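Local structure of ABC transporter (Thermotoga maritima, 1JI0) at residues Thr47-Ile52 with Thr191-Glu196; Ala51-Val56 with Ile83-Glu88; Gly151-Leu154 with Leu160-Met163. The protein probably binds and hydrolyses ATP to drive the membrane transport of branched-chain amino acids, as the ATPase subunit of an ABC transporter. All coordinates share one frame; numbering follows the deposited sequence.

Interaction 1 of 3, residues Thr47-Ile52 with Thr191-Glu196; sequences TTLSAI and TILLVE. With ATP (adenosine-5'-triphosphate), chain B.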
ATOM      1  N   THR A  47      -8.853   3.395  -7.113  1.00 25.56           N
ATOM      2  CA  THR A  47      -9.899   2.497  -7.570  1.00 26.02           C
ATOM      3  C   THR A  47      -9.318   1.087  -7.680  1.00 25.65           C
ATOM      4  O   THR A  47      -9.955   0.118  -7.277  1.00 27.12           O
ATOM      5  CB  THR A  47     -10.460   2.949  -8.933  1.00 25.71           C
ATOM      6  OG1 THR A  47     -11.046   4.248  -8.794  1.00 26.27           O
ATOM      7  CG2 THR A  47     -11.537   1.978  -9.430  1.00 26.25           C
ATOM      8  N   THR A  48      -8.096   0.978  -8.199  1.00 25.34           N
ATOM      9  CA  THR A  48      -7.461  -0.328  -8.331  1.00 24.31           C
ATOM     10  C   THR A  48      -7.341  -1.005  -6.975  1.00 24.14           C
ATOM     11  O   THR A  48      -7.712  -2.171  -6.830  1.00 23.45           O
ATOM     12  CB  THR A  48      -6.067  -0.216  -8.979  1.00 23.67           C
ATOM     13  OG1 THR A  48      -6.212   0.299 -10.307  1.00 23.07           O
ATOM     14  CG2 THR A  48      -5.385  -1.582  -9.044  1.00 22.95           C
ATOM     15  N   LEU A  49      -6.845  -0.273  -5.979  1.00 23.56           N
ATOM     16  CA  LEU A  49      -6.690  -0.826  -4.637  1.00 24.63           C
ATOM     17  C   LEU A  49      -8.044  -1.149  -4.014  1.00 26.24           C
ATOM     18  O   LEU A  49      -8.180  -2.136  -3.280  1.00 28.32           O
ATOM     19  CB  LEU A  49      -5.955   0.153  -3.717  1.00 23.39           C
ATOM     20  CG  LEU A  49      -4.518   0.570  -4.029  1.00 23.50           C
ATOM     21  CD1 LEU A  49      -4.002   1.427  -2.889  1.00 23.44           C
ATOM     22  CD2 LEU A  49      -3.629  -0.647  -4.192  1.00 22.70           C
ATOM     23  N   SER A  50      -9.036  -0.304  -4.287  1.00 26.60           N
ATOM     24  CA  SER A  50     -10.376  -0.511  -3.752  1.00 27.25           C
ATOM     25  C   SER A  50     -10.970  -1.786  -4.325  1.00 26.86           C
ATOM     26  O   SER A  50     -11.580  -2.566  -3.601  1.00 27.02           O
ATOM     27  CB  SER A  50     -11.282   0.678  -4.086  1.00 27.38           C
ATOM     28  OG  SER A  50     -10.906   1.825  -3.332  1.00 29.31           O
ATOM     29  N   ALA A  51     -10.791  -1.992  -5.627  1.00 26.69           N
ATOM     30  CA  ALA A  51     -11.311  -3.186  -6.276  1.00 26.07           C
ATOM     31  C   ALA A  51     -10.672  -4.405  -5.616  1.00 26.20           C
ATOM     32  O   ALA A  51     -11.365  -5.336  -5.199  1.00 27.31           O
ATOM     33  CB  ALA A  51     -10.997  -3.152  -7.761  1.00 25.19           C
ATOM     34  N   ILE A  52      -9.347  -4.387  -5.501  1.00 26.00           N
ATOM     35  CA  ILE A  52      -8.624  -5.494  -4.886  1.00 24.14           C
ATOM     36  C   ILE A  52      -9.154  -5.786  -3.487  1.00 25.52           C
ATOM     37  O   ILE A  52      -9.310  -6.950  -3.107  1.00 25.65           O
ATOM     38  CB  ILE A  52      -7.102  -5.195  -4.799  1.00 23.33           C
ATOM     39  CG1 ILE A  52      -6.492  -5.162  -6.206  1.00 21.22           C
ATOM     40  CG2 ILE A  52      -6.414  -6.253  -3.951  1.00 20.70           C
ATOM     41  CD1 ILE A  52      -5.072  -4.594  -6.258  1.00 22.90           C
ATOM     42  N   THR A 191       5.480  -8.296   1.512  1.00 23.44           N
ATOM     43  CA  THR A 191       5.175  -7.975   0.124  1.00 22.23           C
ATOM     44  C   THR A 191       4.336  -6.710   0.144  1.00 20.74           C
ATOM     45  O   THR A 191       3.370  -6.614   0.904  1.00 20.93           O
ATOM     46  CB  THR A 191       4.375  -9.112  -0.536  1.00 23.84           C
ATOM     47  OG1 THR A 191       5.113 -10.332  -0.416  1.00 23.44           O
ATOM     48  CG2 THR A 191       4.130  -8.812  -2.007  1.00 21.39           C
ATOM     49  N   ILE A 192       4.703  -5.743  -0.687  1.00 18.95           N
ATOM     50  CA  ILE A 192       4.011  -4.460  -0.729  1.00 18.31           C
ATOM     51  C   ILE A 192       3.529  -4.013  -2.103  1.00 18.72           C
ATOM     52  O   ILE A 192       4.229  -4.196  -3.102  1.00 19.84           O
ATOM     53  CB  ILE A 192       4.943  -3.337  -0.185  1.00 19.41           C
ATOM     54  CG1 ILE A 192       5.297  -3.617   1.272  1.00 18.35           C
ATOM     55  CG2 ILE A 192       4.281  -1.962  -0.342  1.00 17.30           C
ATOM     56  CD1 ILE A 192       6.363  -2.690   1.840  1.00 23.93           C
ATOM     57  N   LEU A 193       2.329  -3.431  -2.143  1.00 18.66           N
ATOM     58  CA  LEU A 193       1.769  -2.858  -3.367  1.00 19.71           C
ATOM     59  C   LEU A 193       1.600  -1.388  -2.990  1.00 21.06           C
ATOM     60  O   LEU A 193       0.757  -1.032  -2.165  1.00 21.36           O
ATOM     61  CB  LEU A 193       0.419  -3.481  -3.760  1.00 18.90           C
ATOM     62  CG  LEU A 193      -0.149  -2.917  -5.081  1.00 19.89           C
ATOM     63  CD1 LEU A 193       0.937  -2.848  -6.124  1.00 19.57           C
ATOM     64  CD2 LEU A 193      -1.257  -3.788  -5.621  1.00 21.37           C
ATOM     65  N   LEU A 194       2.434  -0.546  -3.589  1.00 20.95           N
ATOM     66  CA  LEU A 194       2.464   0.875  -3.303  1.00 21.31           C
ATOM     67  C   LEU A 194       1.919   1.738  -4.432  1.00 23.20           C
ATOM     68  O   LEU A 194       2.419   1.688  -5.557  1.00 24.55           O
ATOM     69  CB  LEU A 194       3.918   1.272  -3.006  1.00 22.55           C
ATOM     70  CG  LEU A 194       4.315   2.729  -2.779  1.00 22.92           C
ATOM     71  CD1 LEU A 194       3.757   3.209  -1.432  1.00 21.76           C
ATOM     72  CD2 LEU A 194       5.834   2.849  -2.796  1.00 23.72           C
ATOM     73  N   VAL A 195       0.884   2.518  -4.129  1.00 22.11           N
ATOM     74  CA  VAL A 195       0.297   3.429  -5.099  1.00 22.60           C
ATOM     75  C   VAL A 195       0.804   4.823  -4.721  1.00 23.09           C
ATOM     76  O   VAL A 195       0.689   5.238  -3.570  1.00 22.32           O
ATOM     77  CB  VAL A 195      -1.241   3.408  -5.038  1.00 22.60           C
ATOM     78  CG1 VAL A 195      -1.796   4.589  -5.805  1.00 25.31           C
ATOM     79  CG2 VAL A 195      -1.771   2.107  -5.629  1.00 24.09           C
ATOM     80  N   GLU A 196       1.369   5.543  -5.684  1.00 23.97           N
ATOM     81  CA  GLU A 196       1.916   6.863  -5.401  1.00 25.53           C
ATOM     82  C   GLU A 196       1.817   7.855  -6.540  1.00 26.56           C
ATOM     83  O   GLU A 196       1.771   7.492  -7.713  1.00 27.12           O
ATOM     84  CB  GLU A 196       3.390   6.749  -4.983  1.00 23.70           C
ATOM     85  CG  GLU A 196       3.632   6.716  -3.482  1.00 24.15           C
ATOM     86  CD  GLU A 196       3.326   8.046  -2.814  1.00 24.40           C
ATOM     87  OE1 GLU A 196       3.026   9.019  -3.536  1.00 26.04           O
ATOM     88  OE2 GLU A 196       3.390   8.125  -1.572  1.00 24.78           O
TER
HETATM   89  PG  ATP B 302      -6.216   9.024  -5.405  1.00 70.00           P
HETATM   90  O1G ATP B 302      -5.806  10.363  -4.944  1.00 69.47           O
HETATM   91  O2G ATP B 302      -5.193   7.969  -5.239  1.00 68.09           O
HETATM   92  O3G ATP B 302      -7.622   8.665  -5.000  1.00 68.82           O
HETATM   93  PB  ATP B 302      -6.423   8.050  -8.174  1.00 66.57           P
HETATM   94  O1B ATP B 302      -5.676   8.488  -9.395  1.00 65.92           O
HETATM   95  O2B ATP B 302      -6.108   6.754  -7.599  1.00 68.44           O
HETATM   96  O3B ATP B 302      -6.238   9.182  -7.014  1.00 68.92           O
HETATM   97  PA  ATP B 302      -9.257   7.330  -8.446  1.00 70.53           P
HETATM   98  O1A ATP B 302      -9.629   7.101  -7.042  1.00 69.94           O
HETATM   99  O2A ATP B 302      -9.213   6.155  -9.355  1.00 70.86           O
HETATM  100  O3A ATP B 302      -7.922   8.210  -8.512  1.00 69.18           O
HETATM  101  O5' ATP B 302     -10.242   8.396  -9.025  1.00 71.84           O
HETATM  102  C5' ATP B 302     -10.115   8.867 -10.371  1.00 72.64           C
HETATM  103  C4' ATP B 302     -11.182   8.327 -11.253  1.00 73.23           C
HETATM  104  O4' ATP B 302     -12.446   8.882 -10.788  1.00 73.93           O
HETATM  105  C3' ATP B 302     -11.045   8.802 -12.677  1.00 73.75           C
HETATM  106  O3' ATP B 302     -11.182   7.682 -13.574  1.00 74.16           O
HETATM  107  C2' ATP B 302     -12.141   9.819 -12.825  1.00 73.73           C
HETATM  108  O2' ATP B 302     -12.656   9.936 -14.147  1.00 73.27           O
HETATM  109  C1' ATP B 302     -13.237   9.217 -11.930  1.00 74.09           C
HETATM  110  N9  ATP B 302     -14.357  10.142 -11.509  1.00 75.11           N
HETATM  111  C8  ATP B 302     -14.997  10.197 -10.287  1.00 75.40           C
HETATM  112  N7  ATP B 302     -15.944  11.088 -10.191  1.00 75.54           N
HETATM  113  C5  ATP B 302     -15.941  11.677 -11.447  1.00 75.59           C
HETATM  114  C6  ATP B 302     -16.728  12.721 -12.024  1.00 75.57           C
HETATM  115  N6  ATP B 302     -17.677  13.319 -11.323  1.00 75.90           N
HETATM  116  N1  ATP B 302     -16.491  13.095 -13.311  1.00 75.85           N
HETATM  117  C2  ATP B 302     -15.526  12.478 -14.008  1.00 75.93           C
HETATM  118  N3  ATP B 302     -14.714  11.483 -13.590  1.00 75.55           N
HETATM  119  C4  ATP B 302     -14.979  11.120 -12.270  1.00 75.45           C
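The hydroxyl of Thr47 gives its hydrogen to the alpha-phosphate of ATP, OG1 lying 2.7 Å from ATP O2A. With chi1 at -62°, OG1 stands anti to the residue's carbonyl carbon, and the Thr47 side chain also packs on Val14 and Tyr16 of strand 5-16. From this polar end, the helix turns apolar side chains onto strand 192-196. The ends of Leu49 and Val195 meet head on: methyl CG2 of Val195 comes to 3.5 Å from CG of Leu49, and both branches of that leucine straddle it, CD1 and CD2 of Leu49 each 3.6 Å from CG2 of Val195. This is the helix that follows the P-loop (Walker A) in ABC ATPases, packed on one face of the central sheet; the axes of segment 47-52 and strand 192-196 approach to 10.2 Å and run at 146°, roughly antiparallel. Leu193 runs alongside Leu49, pointing the other way, their CD2 atoms 4.2 Å apart, and its CD2 also meets CD1 of Ile52 at 4.0 Å. An alanine at Leu49 would take away both branches around Val195 CG2, and the gap so opened would probably weaken the seating of the nucleotide-binding helix on the strand. Val195 also touches Lys45, which bonds ATP through NZ, while Thr48 OG1 is hydrogen-bonded to the carbonyl of Gly44. Met162, on the neighbouring strand, packs against Leu49, Ile52 and Leu193.

Interaction 2 of 3, residues Ala51-Val56 with Ile83-Glu88; sequences AIAGLV and IALVPE. With ATP (adenosine-5'-triphosphate), chain B.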
ATOM      1  N   ALA A  51     -10.791  -1.992  -5.627  1.00 26.69           N
ATOM      2  CA  ALA A  51     -11.311  -3.186  -6.276  1.00 26.07           C
ATOM      3  C   ALA A  51     -10.672  -4.405  -5.616  1.00 26.20           C
ATOM      4  O   ALA A  51     -11.365  -5.336  -5.199  1.00 27.31           O
ATOM      5  CB  ALA A  51     -10.997  -3.152  -7.761  1.00 25.19           C
ATOM      6  N   ILE A  52      -9.347  -4.387  -5.501  1.00 26.00           N
ATOM      7  CA  ILE A  52      -8.624  -5.494  -4.886  1.00 24.14           C
ATOM      8  C   ILE A  52      -9.154  -5.786  -3.487  1.00 25.52           C
ATOM      9  O   ILE A  52      -9.310  -6.950  -3.107  1.00 25.65           O
ATOM     10  CB  ILE A  52      -7.102  -5.195  -4.799  1.00 23.33           C
ATOM     11  CG1 ILE A  52      -6.492  -5.162  -6.206  1.00 21.22           C
ATOM     12  CG2 ILE A  52      -6.414  -6.253  -3.951  1.00 20.70           C
ATOM     13  CD1 ILE A  52      -5.072  -4.594  -6.258  1.00 22.90           C
ATOM     14  N   ALA A  53      -9.438  -4.729  -2.725  1.00 26.76           N
ATOM     15  CA  ALA A  53      -9.945  -4.867  -1.357  1.00 27.73           C
ATOM     16  C   ALA A  53     -11.450  -5.148  -1.323  1.00 29.00           C
ATOM     17  O   ALA A  53     -12.032  -5.326  -0.250  1.00 28.62           O
ATOM     18  CB  ALA A  53      -9.639  -3.603  -0.557  1.00 26.51           C
ATOM     19  N   GLY A  54     -12.071  -5.174  -2.497  1.00 29.60           N
ATOM     20  CA  GLY A  54     -13.499  -5.433  -2.581  1.00 32.64           C
ATOM     21  C   GLY A  54     -14.373  -4.280  -2.112  1.00 33.39           C
ATOM     22  O   GLY A  54     -15.476  -4.500  -1.605  1.00 33.71           O
ATOM     23  N   LEU A  55     -13.892  -3.054  -2.282  1.00 34.17           N
ATOM     24  CA  LEU A  55     -14.642  -1.874  -1.866  1.00 34.56           C
ATOM     25  C   LEU A  55     -15.427  -1.303  -3.037  1.00 35.79           C
ATOM     26  O   LEU A  55     -16.322  -0.482  -2.861  1.00 37.77           O
ATOM     27  CB  LEU A  55     -13.692  -0.818  -1.302  1.00 34.52           C
ATOM     28  CG  LEU A  55     -12.850  -1.298  -0.119  1.00 33.05           C
ATOM     29  CD1 LEU A  55     -11.946  -0.178   0.367  1.00 33.18           C
ATOM     30  CD2 LEU A  55     -13.763  -1.767   0.990  1.00 34.43           C
ATOM     31  N   VAL A  56     -15.078  -1.734  -4.241  1.00 35.89           N
ATOM     32  CA  VAL A  56     -15.773  -1.300  -5.441  1.00 37.22           C
ATOM     33  C   VAL A  56     -15.889  -2.566  -6.278  1.00 38.17           C
ATOM     34  O   VAL A  56     -15.044  -3.452  -6.174  1.00 38.28           O
ATOM     35  CB  VAL A  56     -14.989  -0.197  -6.194  1.00 37.39           C
ATOM     36  CG1 VAL A  56     -13.632  -0.710  -6.631  1.00 37.23           C
ATOM     37  CG2 VAL A  56     -15.783   0.269  -7.393  1.00 38.15           C
ATOM     38  N   ILE A  83      -4.915  -9.378   3.499  1.00 27.57           N
ATOM     39  CA  ILE A  83      -4.643  -8.182   2.714  1.00 26.68           C
ATOM     40  C   ILE A  83      -4.949  -6.933   3.536  1.00 27.44           C
ATOM     41  O   ILE A  83      -6.109  -6.639   3.817  1.00 27.35           O
ATOM     42  CB  ILE A  83      -5.482  -8.137   1.415  1.00 25.29           C
ATOM     43  CG1 ILE A  83      -5.034  -9.250   0.469  1.00 23.73           C
ATOM     44  CG2 ILE A  83      -5.321  -6.778   0.727  1.00 25.40           C
ATOM     45  CD1 ILE A  83      -5.714  -9.214  -0.878  1.00 22.10           C
ATOM     46  N   ALA A  84      -3.899  -6.211   3.919  1.00 27.62           N
ATOM     47  CA  ALA A  84      -4.032  -4.986   4.700  1.00 28.83           C
ATOM     48  C   ALA A  84      -3.941  -3.760   3.798  1.00 30.48           C
ATOM     49  O   ALA A  84      -3.095  -3.701   2.900  1.00 31.82           O
ATOM     50  CB  ALA A  84      -2.944  -4.922   5.759  1.00 28.80           C
ATOM     51  N   LEU A  85      -4.812  -2.784   4.033  1.00 29.86           N
ATOM     52  CA  LEU A  85      -4.815  -1.561   3.246  1.00 31.11           C
ATOM     53  C   LEU A  85      -4.699  -0.316   4.118  1.00 32.25           C
ATOM     54  O   LEU A  85      -5.466  -0.141   5.061  1.00 33.68           O
ATOM     55  CB  LEU A  85      -6.095  -1.469   2.412  1.00 30.98           C
ATOM     56  CG  LEU A  85      -6.426  -0.115   1.771  1.00 32.81           C
ATOM     57  CD1 LEU A  85      -5.308   0.316   0.824  1.00 31.72           C
ATOM     58  CD2 LEU A  85      -7.741  -0.215   1.022  1.00 32.18           C
ATOM     59  N   VAL A  86      -3.713   0.525   3.815  1.00 31.61           N
ATOM     60  CA  VAL A  86      -3.522   1.790   4.521  1.00 30.43           C
ATOM     61  C   VAL A  86      -3.959   2.806   3.470  1.00 31.07           C
ATOM     62  O   VAL A  86      -3.164   3.229   2.625  1.00 30.43           O
ATOM     63  CB  VAL A  86      -2.044   2.042   4.895  1.00 29.60           C
ATOM     64  CG1 VAL A  86      -1.930   3.328   5.701  1.00 29.47           C
ATOM     65  CG2 VAL A  86      -1.498   0.880   5.715  1.00 30.19           C
ATOM     66  N   PRO A  87      -5.242   3.200   3.505  1.00 32.54           N
ATOM     67  CA  PRO A  87      -5.864   4.154   2.581  1.00 34.88           C
ATOM     68  C   PRO A  87      -5.333   5.570   2.707  1.00 37.04           C
ATOM     69  O   PRO A  87      -4.541   5.864   3.597  1.00 36.72           O
ATOM     70  CB  PRO A  87      -7.334   4.070   2.960  1.00 34.67           C
ATOM     71  CG  PRO A  87      -7.243   3.944   4.454  1.00 32.12           C
ATOM     72  CD  PRO A  87      -6.152   2.912   4.633  1.00 31.83           C
ATOM     73  N   GLU A  88      -5.770   6.437   1.797  1.00 40.11           N
ATOM     74  CA  GLU A  88      -5.374   7.838   1.823  1.00 43.70           C
ATOM     75  C   GLU A  88      -6.120   8.488   2.979  1.00 44.42           C
ATOM     76  O   GLU A  88      -7.212   8.050   3.344  1.00 43.92           O
ATOM     77  CB  GLU A  88      -5.768   8.544   0.522  1.00 45.72           C
ATOM     78  CG  GLU A  88      -4.838   8.294  -0.650  1.00 49.40           C
ATOM     79  CD  GLU A  88      -5.256   9.055  -1.900  1.00 51.41           C
ATOM     80  OE1 GLU A  88      -6.292   8.700  -2.504  1.00 51.00           O
ATOM     81  OE2 GLU A  88      -4.547  10.017  -2.275  1.00 53.57           O
TER
HETATM   82  PG  ATP B 302      -6.216   9.024  -5.405  1.00 70.00           P
HETATM   83  O1G ATP B 302      -5.806  10.363  -4.944  1.00 69.47           O
HETATM   84  O2G ATP B 302      -5.193   7.969  -5.239  1.00 68.09           O
HETATM   85  O3G ATP B 302      -7.622   8.665  -5.000  1.00 68.82           O
HETATM   86  PB  ATP B 302      -6.423   8.050  -8.174  1.00 66.57           P
HETATM   87  O1B ATP B 302      -5.676   8.488  -9.395  1.00 65.92           O
HETATM   88  O2B ATP B 302      -6.108   6.754  -7.599  1.00 68.44           O
HETATM   89  O3B ATP B 302      -6.238   9.182  -7.014  1.00 68.92           O
HETATM   90  PA  ATP B 302      -9.257   7.330  -8.446  1.00 70.53           P
HETATM   91  O1A ATP B 302      -9.629   7.101  -7.042  1.00 69.94           O
HETATM   92  O2A ATP B 302      -9.213   6.155  -9.355  1.00 70.86           O
HETATM   93  O3A ATP B 302      -7.922   8.210  -8.512  1.00 69.18           O
HETATM   94  O5' ATP B 302     -10.242   8.396  -9.025  1.00 71.84           O
HETATM   95  C5' ATP B 302     -10.115   8.867 -10.371  1.00 72.64           C
HETATM   96  C4' ATP B 302     -11.182   8.327 -11.253  1.00 73.23           C
HETATM   97  O4' ATP B 302     -12.446   8.882 -10.788  1.00 73.93           O
HETATM   98  C3' ATP B 302     -11.045   8.802 -12.677  1.00 73.75           C
HETATM   99  O3' ATP B 302     -11.182   7.682 -13.574  1.00 74.16           O
HETATM  100  C2' ATP B 302     -12.141   9.819 -12.825  1.00 73.73           C
HETATM  101  O2' ATP B 302     -12.656   9.936 -14.147  1.00 73.27           O
HETATM  102  C1' ATP B 302     -13.237   9.217 -11.930  1.00 74.09           C
HETATM  103  N9  ATP B 302     -14.357  10.142 -11.509  1.00 75.11           N
HETATM  104  C8  ATP B 302     -14.997  10.197 -10.287  1.00 75.40           C
HETATM  105  N7  ATP B 302     -15.944  11.088 -10.191  1.00 75.54           N
HETATM  106  C5  ATP B 302     -15.941  11.677 -11.447  1.00 75.59           C
HETATM  107  C6  ATP B 302     -16.728  12.721 -12.024  1.00 75.57           C
HETATM  108  N6  ATP B 302     -17.677  13.319 -11.323  1.00 75.90           N
HETATM  109  N1  ATP B 302     -16.491  13.095 -13.311  1.00 75.85           N
HETATM  110  C2  ATP B 302     -15.526  12.478 -14.008  1.00 75.93           C
HETATM  111  N3  ATP B 302     -14.714  11.483 -13.590  1.00 75.55           N
HETATM  112  C4  ATP B 302     -14.979  11.120 -12.270  1.00 75.45           C
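Leu85 meets two residues of the turn after the helix with one methyl: its CD2 lies 4.2 Å from CB of Ala53 and 4.3 Å from CD1 of Leu55. Beside them, Ile52 sets its branch methyl CG2 against the end of Ile83, at 4.3 Å from CD1 of that residue. All three approaches are apolar and fairly loose, and Leu55 lies at the exposed border of the patch. The reach of Leu85 comes from its first torsion, which carries CG anti to the backbone N (chi1 166°). What puts Ala53 and Leu55 within its range is a Schellman motif closing helix 45-52: Gly54, with phi of 73°, sends its N to Ala51 O at 2.8 Å, and Leu55 N probably bonds to Ser50 O at 2.7 Å. The chain thus turns sharply, and CB of Ala53 and the side chain of Leu55 both face the strand. Strand 83-86 is the outermost parallel strand of the ATPase core sheet, held by backbone bonds from Ala84 and Val86 to strand 160-164, whose Met162 touches Ile83 and Leu85. Beyond its end comes Glu88, probably at the place where ABC ATPases usually carry the glutamine of the Q-loop. Its extended side chain reaches the gamma-phosphate, with OE2 at 3.0 Å from ATP O1G, though the still closer approach of its other oxygen makes the detail there doubtful.

Interaction 3 of 3, residues Gly151-Leu154 with Leu160-Met163; sequences GRAL and LLMM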
ATOM      1  N   GLY A 151       1.822   1.513  11.144  1.00 25.27           N
ATOM      2  CA  GLY A 151       2.165   0.618  12.240  1.00 26.27           C
ATOM      3  C   GLY A 151       1.024  -0.330  12.571  1.00 26.40           C
ATOM      4  O   GLY A 151       1.228  -1.523  12.813  1.00 26.25           O
ATOM      5  N   ARG A 152      -0.190   0.207  12.584  1.00 27.63           N
ATOM      6  CA  ARG A 152      -1.375  -0.595  12.882  1.00 27.77           C
ATOM      7  C   ARG A 152      -1.500  -1.757  11.903  1.00 27.93           C
ATOM      8  O   ARG A 152      -1.759  -2.895  12.301  1.00 27.88           O
ATOM      9  CB  ARG A 152      -2.629   0.281  12.813  1.00 28.74           C
ATOM     10  CG  ARG A 152      -3.934  -0.467  13.091  1.00 30.47           C
ATOM     11  CD  ARG A 152      -5.079   0.515  13.257  1.00 34.05           C
ATOM     12  NE  ARG A 152      -5.329   1.295  12.050  1.00 36.39           N
ATOM     13  CZ  ARG A 152      -6.105   2.375  12.005  1.00 38.06           C
ATOM     14  NH1 ARG A 152      -6.704   2.808  13.109  1.00 38.39           N
ATOM     15  NH2 ARG A 152      -6.299   3.013  10.858  1.00 36.85           N
ATOM     16  N   ALA A 153      -1.306  -1.467  10.620  1.00 27.29           N
ATOM     17  CA  ALA A 153      -1.394  -2.493   9.595  1.00 27.09           C
ATOM     18  C   ALA A 153      -0.337  -3.570   9.834  1.00 27.20           C
ATOM     19  O   ALA A 153      -0.599  -4.763   9.671  1.00 27.18           O
ATOM     20  CB  ALA A 153      -1.210  -1.861   8.210  1.00 27.16           C
ATOM     21  N   LEU A 154       0.856  -3.151  10.237  1.00 27.58           N
ATOM     22  CA  LEU A 154       1.934  -4.104  10.480  1.00 27.74           C
ATOM     23  C   LEU A 154       1.613  -5.079  11.606  1.00 28.52           C
ATOM     24  O   LEU A 154       1.935  -6.260  11.515  1.00 28.45           O
ATOM     25  CB  LEU A 154       3.238  -3.367  10.801  1.00 28.22           C
ATOM     26  CG  LEU A 154       3.971  -2.709   9.629  1.00 27.93           C
ATOM     27  CD1 LEU A 154       5.255  -2.055  10.131  1.00 28.04           C
ATOM     28  CD2 LEU A 154       4.290  -3.755   8.586  1.00 27.52           C
ATOM     29  N   LEU A 160      -0.059  -9.208   2.486  1.00 27.13           N
ATOM     30  CA  LEU A 160       0.085  -8.231   1.415  1.00 26.14           C
ATOM     31  C   LEU A 160      -0.231  -6.863   2.008  1.00 24.64           C
ATOM     32  O   LEU A 160      -1.349  -6.627   2.481  1.00 22.79           O
ATOM     33  CB  LEU A 160      -0.892  -8.530   0.279  1.00 27.23           C
ATOM     34  CG  LEU A 160      -0.657  -7.941  -1.121  1.00 29.32           C
ATOM     35  CD1 LEU A 160      -1.929  -7.282  -1.586  1.00 29.96           C
ATOM     36  CD2 LEU A 160       0.499  -6.948  -1.140  1.00 29.18           C
ATOM     37  N   LEU A 161       0.750  -5.968   2.003  1.00 21.89           N
ATOM     38  CA  LEU A 161       0.532  -4.623   2.541  1.00 20.94           C
ATOM     39  C   LEU A 161       0.326  -3.649   1.386  1.00 21.34           C
ATOM     40  O   LEU A 161       1.228  -3.454   0.559  1.00 22.74           O
ATOM     41  CB  LEU A 161       1.727  -4.185   3.393  1.00 20.93           C
ATOM     42  CG  LEU A 161       1.745  -2.752   3.950  1.00 23.06           C
ATOM     43  CD1 LEU A 161       0.558  -2.531   4.878  1.00 23.19           C
ATOM     44  CD2 LEU A 161       3.052  -2.508   4.711  1.00 22.99           C
HETATM   45  N   MSE A 162      -0.865  -3.057   1.314  1.00 20.27           N
HETATM   46  CA  MSE A 162      -1.185  -2.094   0.265  1.00 20.44           C
HETATM   47  C   MSE A 162      -1.211  -0.708   0.900  1.00 22.36           C
HETATM   48  O   MSE A 162      -1.711  -0.541   2.015  1.00 21.34           O
HETATM   49  CB  MSE A 162      -2.543  -2.412  -0.367  1.00 20.80           C
HETATM   50  CG  MSE A 162      -2.640  -3.834  -0.926  1.00 21.95           C
HETATM   51 SE   MSE A 162      -4.129  -4.125  -2.107  1.00 21.88          SE
HETATM   52  CE  MSE A 162      -3.296  -3.670  -3.763  1.00 28.89           C
HETATM   53  N   MSE A 163      -0.663   0.279   0.195  1.00 22.02           N
HETATM   54  CA  MSE A 163      -0.601   1.640   0.713  1.00 23.06           C
HETATM   55  C   MSE A 163      -0.971   2.633  -0.382  1.00 23.35           C
HETATM   56  O   MSE A 163      -0.420   2.590  -1.485  1.00 22.61           O
HETATM   57  CB  MSE A 163       0.809   1.930   1.232  1.00 25.47           C
HETATM   58  CG  MSE A 163       1.335   0.913   2.235  1.00 28.09           C
HETATM   59 SE   MSE A 163       3.152   1.330   2.842  1.00 33.41          SE
HETATM   60  CE  MSE A 163       4.027  -0.299   2.351  1.00 32.21           C
TER
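Helix 142-154, which in ABC ATPases starts within the signature sequence LSGGE, runs by way of a short loop into strand 160-164, the Walker B strand of the central sheet. The contact is the place where the last turn of that helix leans back on the strand it leads to. One side chain, Leu161, does the work on the strand side, and it uses both of its methyls. CD1 of Leu161 sits against CB of Ala153 at 3.8 Å, the tighter of the two touches. CD2 of the same leucine turns to the next residue of the helix and lies 4.3 Å from CD2 of Leu154. With CG anti to the backbone N (chi1 175°), Leu161 holds its fork out toward the helix, one prong for each partner. The helix residues answer in different ways. Ala153 turns its CB toward the strand, and its small side chain is consistent with the CA atoms of Ala153 and Leu161 being 7.6 Å apart. Leu154 leaves its backbone at a slant to the strand, and only the far end of its side chain swings in to meet Leu161. The strand's alternation puts Leu160 and Met162 on the other face of the sheet. Ala153 O accepts a hydrogen bond from Ser156 OG in the connecting loop, tying the helix end to the turn. On the sheet, Leu161 is bonded through its backbone to Thr191 and Leu193 on one side, while Leu160 and Met162 bond to Ala84 on the other. Val86 of strand 83-86 packs on both Ala153 and Leu161, and Leu154 continues away from the sheet into helix 114-125, touching Trp121, Ile122 and Leu125.

From the N terminus, helix 45-52 and the turn behind it supply the first side of two contacts. Interaction 2 closes first, over a short loop, when strand 83-86 comes beside the turn. Interaction 3 follows in series, closing the short connection between helix 142-154 and strand 160-164. Interaction 1 closes last, at strand 192-196, and its long loop encloses interaction 3; it shares Ala51 and Ile52 with interaction 2. The three strands used are neighbours, 160-164 lying between the other two. Interactions 1 and 2 fix the nucleotide-binding helix on one face of the sheet, and interaction 3 fixes the signature helix on the other, so that Met162 faces the first and Leu161 the second.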